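Local coordinates for protein PlyP35 (Listeria phage P35, PDB 6S3Y) that probably anchors a Listeria phage endolysin to the bacterial cell wall through its C-terminal pair of SH3-like beta domains, at residues 25-28 with 29-32; 131-134 with 135-138. All coordinates share one frame; numbering follows the deposited sequence.

Following the chain from the N terminus, strand 6-17 comes first and serves both contacts. The chain then reverses and returns as strand 27-32, where contact 1 (25-28 with 29-32) sits on a bulge; it is local and closes no loop beyond its own turn. Contact 2 (131-134 with 135-138) lies near the C terminus, where a 3-10 turn carries the chain from strand 128-132 into the short strand 136-137. The two are in series, neither nested nor crossed, and fall in the two different copies of the cell wall binding domain. Yet strands 27-32 and 136-137 both pair antiparallel with 6-17, and the contact centres lie about 12 Å apart, with Gln30 NE2 packed 3.7 Å from Tyr134 O.

Contact 1: 25-28 with 29-32; sequences SKSV and RQWK
Gln30 and Ser27 meet through their polar ends: NE2 of Gln30 donates to OG of Ser27 at 2.9 Å, with a nearly straight N-H...O angle of 171°. The hydroxyl oxygen lies in the amide plane, and the Gln30 chain, extended beyond CG, carries the amide back to it. Both ends have further partners on strand 6-17, Gln17 OE1 for the Ser27 hydroxyl and Lys11 NZ for Gln30 OE1, so the amide and the hydroxyl each have two partners. A second bond runs from Arg29 NH1 to Val28 O at 2.9 Å. Here the guanidinium curls back on its own chain: a bend at chi2 (-73°) lets NH1 reach the oxygen from above the carbonyl plane, 39° out of it, while the oxygen stays close to the guanidinium plane. NH1 also forms a salt bridge with Asp53, consistent with a firmly oriented group. Val28 and Arg29 together face Phe16 of the antiparallel partner strand, which defines a classic beta bulge in the hairpin of strands 6-17 and 27-32; the chain turns its corner at Val28. Beneath the Gln30-Ser27 hydrogen bond, Ser27 CB and Gln30 CG are in ordinary van der Waals contact at 3.7 Å, and the aliphatic part of Arg29 folds along Val28 O. Farther out, Val28 and Arg29 both rest on Val51 of strand 46-53.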
ATOM      1  N   SER A  25      -5.661   0.178   9.306  1.00 21.31           N
ATOM      2  CA  SER A  25      -4.599  -0.844   9.454  1.00 21.00           C
ATOM      3  C   SER A  25      -3.262  -0.139   9.682  1.00 20.86           C
ATOM      4  O   SER A  25      -3.091   0.982   9.239  1.00 22.74           O
ATOM      5  CB  SER A  25      -4.559  -1.791   8.278  1.00 19.69           C
ATOM      6  OG  SER A  25      -4.202  -1.113   7.074  1.00 17.95           O
ATOM      7  N   LYS A  26      -2.372  -0.797  10.402  1.00 25.50           N
ATOM      8  CA  LYS A  26      -0.988  -0.328  10.676  1.00 26.60           C
ATOM      9  C   LYS A  26      -0.041  -1.162   9.829  1.00 22.14           C
ATOM     10  O   LYS A  26      -0.334  -2.336   9.597  1.00 20.75           O
ATOM     11  CB  LYS A  26      -0.652  -0.482  12.162  1.00 31.98           C
ATOM     12  CG  LYS A  26      -1.380   0.498  13.064  1.00 41.60           C
ATOM     13  CD  LYS A  26      -1.399   0.101  14.502  1.00 49.47           C
ATOM     14  CE  LYS A  26      -1.923   1.230  15.363  1.00 52.59           C
ATOM     15  NZ  LYS A  26      -1.750   0.910  16.797  1.00 57.77           N
ATOM     16  N   SER A  27       1.070  -0.577   9.409  1.00 22.71           N
ATOM     17  CA  SER A  27       2.121  -1.286   8.648  1.00 23.91           C
ATOM     18  C   SER A  27       2.934  -2.146   9.620  1.00 23.27           C
ATOM     19  O   SER A  27       3.515  -1.612  10.554  1.00 22.91           O
ATOM     20  CB  SER A  27       2.981  -0.322   7.884  1.00 24.36           C
ATOM     21  OG  SER A  27       2.214   0.296   6.855  1.00 21.98           O
ATOM     22  N   VAL A  28       2.927  -3.451   9.426  1.00 21.08           N
ATOM     23  CA  VAL A  28       3.892  -4.369  10.107  1.00 19.87           C
ATOM     24  C   VAL A  28       5.258  -4.187   9.433  1.00 20.09           C
ATOM     25  O   VAL A  28       6.256  -4.103  10.150  1.00 18.65           O
ATOM     26  CB  VAL A  28       3.388  -5.818  10.042  1.00 19.27           C
ATOM     27  CG1 VAL A  28       4.416  -6.779  10.584  1.00 20.70           C
ATOM     28  CG2 VAL A  28       2.074  -5.968  10.787  1.00 19.75           C
ATOM     29  N   ARG A  29       5.287  -4.129   8.105  1.00 18.69           N
ATOM     30  CA  ARG A  29       6.489  -3.781   7.307  1.00 18.52           C
ATOM     31  C   ARG A  29       6.069  -2.882   6.140  1.00 19.18           C
ATOM     32  O   ARG A  29       4.987  -3.105   5.569  1.00 18.67           O
ATOM     33  CB  ARG A  29       7.184  -5.012   6.708  1.00 17.33           C
ATOM     34  CG  ARG A  29       7.795  -5.943   7.737  1.00 18.41           C
ATOM     35  CD  ARG A  29       9.038  -5.418   8.398  1.00 19.82           C
ATOM     36  NE  ARG A  29       9.639  -6.412   9.286  1.00 22.13           N
ATOM     37  CZ  ARG A  29       9.357  -6.546  10.575  1.00 22.66           C
ATOM     38  NH1 ARG A  29       8.468  -5.771  11.160  1.00 22.67           N
ATOM     39  NH2 ARG A  29       9.974  -7.441  11.319  1.00 26.11           N
ATOM     40  N   GLN A  30       6.927  -1.937   5.778  1.00 18.06           N
ATOM     41  CA  GLN A  30       6.915  -1.245   4.485  1.00 18.29           C
ATOM     42  C   GLN A  30       8.158  -1.727   3.759  1.00 19.52           C
ATOM     43  O   GLN A  30       9.234  -1.157   3.965  1.00 19.46           O
ATOM     44  CB  GLN A  30       6.774   0.260   4.731  1.00 18.96           C
ATOM     45  CG  GLN A  30       5.355   0.625   5.141  1.00 18.38           C
ATOM     46  CD  GLN A  30       5.110   2.101   5.298  1.00 19.76           C
ATOM     47  OE1 GLN A  30       5.948   2.925   4.960  1.00 18.51           O
ATOM     48  NE2 GLN A  30       3.958   2.432   5.867  1.00 16.59           N
ATOM     49  N   TRP A  31       8.000  -2.787   2.982  1.00 18.38           N
ATOM     50  CA  TRP A  31       9.112  -3.491   2.322  1.00 19.98           C
ATOM     51  C   TRP A  31       9.513  -2.724   1.059  1.00 21.44           C
ATOM     52  O   TRP A  31       8.666  -2.571   0.151  1.00 20.86           O
ATOM     53  CB  TRP A  31       8.714  -4.925   1.970  1.00 20.06           C
ATOM     54  CG  TRP A  31       8.759  -5.923   3.091  1.00 20.64           C
ATOM     55  CD1 TRP A  31       9.705  -6.072   4.065  1.00 20.34           C
ATOM     56  CD2 TRP A  31       7.831  -7.008   3.277  1.00 19.53           C
ATOM     57  NE1 TRP A  31       9.407  -7.148   4.857  1.00 20.19           N
ATOM     58  CE2 TRP A  31       8.277  -7.757   4.381  1.00 19.26           C
ATOM     59  CE3 TRP A  31       6.674  -7.420   2.600  1.00 19.45           C
ATOM     60  CZ2 TRP A  31       7.602  -8.883   4.835  1.00 19.06           C
ATOM     61  CZ3 TRP A  31       6.016  -8.544   3.034  1.00 18.81           C
ATOM     62  CH2 TRP A  31       6.478  -9.263   4.132  1.00 19.65           C
ATOM     63  N   LYS A  32      10.792  -2.358   0.971  1.00 20.94           N
ATOM     64  CA  LYS A  32      11.380  -1.720  -0.231  1.00 23.52           C
ATOM     65  C   LYS A  32      11.106  -2.594  -1.457  1.00 19.56           C
ATOM     66  O   LYS A  32      11.181  -3.848  -1.350  1.00 19.95           O
ATOM     67  CB  LYS A  32      12.884  -1.514  -0.011  1.00 30.94           C
ATOM     68  CG  LYS A  32      13.539  -0.596  -1.030  1.00 41.67           C
ATOM     69  CD  LYS A  32      14.998  -0.320  -0.715  1.00 52.34           C
ATOM     70  CE  LYS A  32      15.828  -1.585  -0.584  1.00 58.53           C
ATOM     71  NZ  LYS A  32      17.254  -1.297  -0.295  1.00 66.71           N
TER

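Contact 2: 131-134 with 135-138; sequences IPRY and MFDI
A 3-10 turn links strand 128-132 to strand 136-137, and Met135, a selenomethionine, meets Pro132 within it: Met135 N donates to Pro132 O at 3.2 Å, the i to i+3 bond of such a turn. The next bond, Phe136 N to Arg133 O, is weak. The end-to-end directions of 131-134 and 135-138 differ by 83°, so the turn makes roughly a right-angled corner, after which strand 136-137 pairs antiparallel with strand 6-17. On one flank Met135 runs alongside Tyr134, CG lying 3.7 Å from CE1. Its selenium stands 5.3 Å from the centroid of the Tyr134 ring, an oblique Met-aromatic contact, and 3.9 Å from Pro132 CD. The Tyr134 hydroxyl itself bonds to Phe22 O. Ile131, buried, packs its CG2 4.0 Å from Phe136 CE2. On the other flank, the bend at chi2 (58°) in Arg133 brings CD to 3.6 Å from Phe136 CZ; the guanidinium and ring planes are 10° apart. Its NH1 makes a short but weak bond to Phe136 O, and a water bridges NH1 to Asp137 OD1. Another water accepts from both Arg133 NH2 and Ile138 N, while Ile138 CD1 lies over one guanidinium face, 3.7 Å from NH2.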
ATOM      1  N   ILE A 131      -5.955   9.351  -0.939  1.00 16.88           N
ATOM      2  CA  ILE A 131      -4.757   8.549  -0.572  1.00 17.53           C
ATOM      3  C   ILE A 131      -4.511   8.767   0.919  1.00 17.99           C
ATOM      4  O   ILE A 131      -4.515   9.893   1.405  1.00 18.76           O
ATOM      5  CB  ILE A 131      -3.552   8.898  -1.469  1.00 18.27           C
ATOM      6  CG1 ILE A 131      -2.380   7.944  -1.207  1.00 19.95           C
ATOM      7  CG2 ILE A 131      -3.157  10.362  -1.336  1.00 16.42           C
ATOM      8  CD1 ILE A 131      -1.210   8.102  -2.185  1.00 20.89           C
ATOM      9  N   PRO A 132      -4.297   7.686   1.698  1.00 17.89           N
ATOM     10  CA  PRO A 132      -3.947   7.820   3.115  1.00 17.31           C
ATOM     11  C   PRO A 132      -2.479   8.244   3.295  1.00 19.25           C
ATOM     12  O   PRO A 132      -1.646   7.972   2.430  1.00 18.33           O
ATOM     13  CB  PRO A 132      -4.219   6.413   3.648  1.00 17.81           C
ATOM     14  CG  PRO A 132      -3.921   5.510   2.464  1.00 17.77           C
ATOM     15  CD  PRO A 132      -4.377   6.285   1.255  1.00 18.30           C
ATOM     16  N   ARG A 133      -2.197   8.890   4.433  1.00 18.54           N
ATOM     17  CA  ARG A 133      -0.886   9.494   4.758  1.00 19.39           C
ATOM     18  C   ARG A 133       0.252   8.494   4.575  1.00 18.94           C
ATOM     19  O   ARG A 133       1.338   8.906   4.095  1.00 18.87           O
ATOM     20  CB  ARG A 133      -0.893  10.024   6.206  1.00 21.54           C
ATOM     21  CG  ARG A 133       0.361  10.781   6.597  1.00 21.67           C
ATOM     22  CD  ARG A 133       0.650  11.976   5.704  1.00 24.01           C
ATOM     23  NE  ARG A 133       1.928  12.601   6.018  1.00 26.49           N
ATOM     24  CZ  ARG A 133       3.102  12.146   5.600  1.00 24.47           C
ATOM     25  NH1 ARG A 133       3.188  11.101   4.791  1.00 23.37           N
ATOM     26  NH2 ARG A 133       4.193  12.762   6.004  1.00 24.54           N
ATOM     27  N   TYR A 134       0.031   7.225   4.911  1.00 18.06           N
ATOM     28  CA  TYR A 134       1.121   6.217   5.025  1.00 19.22           C
ATOM     29  C   TYR A 134       1.643   5.800   3.654  1.00 17.68           C
ATOM     30  O   TYR A 134       2.646   5.109   3.596  1.00 18.88           O
ATOM     31  CB  TYR A 134       0.698   5.010   5.893  1.00 17.20           C
ATOM     32  CG  TYR A 134      -0.338   4.091   5.308  1.00 17.15           C
ATOM     33  CD1 TYR A 134       0.016   3.066   4.452  1.00 17.89           C
ATOM     34  CD2 TYR A 134      -1.674   4.170   5.686  1.00 16.24           C
ATOM     35  CE1 TYR A 134      -0.925   2.193   3.929  1.00 16.58           C
ATOM     36  CE2 TYR A 134      -2.620   3.293   5.182  1.00 17.42           C
ATOM     37  CZ  TYR A 134      -2.253   2.319   4.284  1.00 17.38           C
ATOM     38  OH  TYR A 134      -3.186   1.440   3.803  1.00 17.49           O
HETATM   39  N   MSE A 135       1.012   6.232   2.558  1.00 15.68           N
HETATM   40  CA  MSE A 135       1.450   5.773   1.241  1.00 15.15           C
HETATM   41  C   MSE A 135       2.369   6.778   0.538  1.00 16.29           C
HETATM   42  O   MSE A 135       2.808   6.497  -0.584  1.00 16.19           O
HETATM   43  CB  MSE A 135       0.258   5.443   0.344  1.00 14.88           C
HETATM   44  CG  MSE A 135      -0.511   4.238   0.827  1.00 13.72           C
HETATM   45 SE   MSE A 135      -1.911   3.701  -0.396  0.82 12.49          SE
HETATM   46  CE  MSE A 135      -1.953   1.825  -0.089  1.00 17.07           C
ATOM     47  N   PHE A 136       2.686   7.901   1.182  1.00 14.84           N
ATOM     48  CA  PHE A 136       3.521   8.892   0.512  1.00 17.41           C
ATOM     49  C   PHE A 136       4.447   9.612   1.513  1.00 16.63           C
ATOM     50  O   PHE A 136       4.211   9.599   2.741  1.00 15.09           O
ATOM     51  CB  PHE A 136       2.657   9.920  -0.240  1.00 15.95           C
ATOM     52  CG  PHE A 136       1.750  10.777   0.609  1.00 16.59           C
ATOM     53  CD1 PHE A 136       2.222  11.919   1.233  1.00 15.73           C
ATOM     54  CD2 PHE A 136       0.404  10.463   0.749  1.00 15.97           C
ATOM     55  CE1 PHE A 136       1.366  12.718   1.990  1.00 18.49           C
ATOM     56  CE2 PHE A 136      -0.443  11.265   1.507  1.00 17.47           C
ATOM     57  CZ  PHE A 136       0.025  12.387   2.138  1.00 17.38           C
ATOM     58  N   ASP A 137       5.469  10.266   0.959  1.00 18.96           N
ATOM     59  CA  ASP A 137       6.367  11.193   1.695  1.00 19.58           C
ATOM     60  C   ASP A 137       6.130  12.636   1.216  1.00 18.97           C
ATOM     61  O   ASP A 137       5.708  12.842   0.073  1.00 20.59           O
ATOM     62  CB  ASP A 137       7.821  10.769   1.524  1.00 19.98           C
ATOM     63  CG  ASP A 137       8.190   9.505   2.294  1.00 23.57           C
ATOM     64  OD1 ASP A 137       7.682   9.324   3.454  1.00 24.95           O
ATOM     65  OD2 ASP A 137       8.963   8.719   1.738  1.00 21.76           O
ATOM     66  N   ILE A 138       6.423  13.581   2.083  1.00 19.59           N
ATOM     67  CA  ILE A 138       6.463  15.031   1.825  1.00 22.40           C
ATOM     68  C   ILE A 138       7.940  15.445   1.868  1.00 25.92           C
ATOM     69  O   ILE A 138       8.550  15.356   2.977  1.00 30.03           O
ATOM     70  CB  ILE A 138       5.623  15.782   2.872  1.00 23.08           C
ATOM     71  CG1 ILE A 138       4.160  15.289   2.920  1.00 21.94           C
ATOM     72  CG2 ILE A 138       5.756  17.291   2.650  1.00 24.49           C
ATOM     73  CD1 ILE A 138       3.420  15.790   4.112  1.00 23.07           C
TER
HETATM   74  O   HOH W   1       5.955  10.327   5.380  1.00 21.01           O
HETATM   75  O   HOH W   2       7.145  12.615   4.819  1.00 26.20           O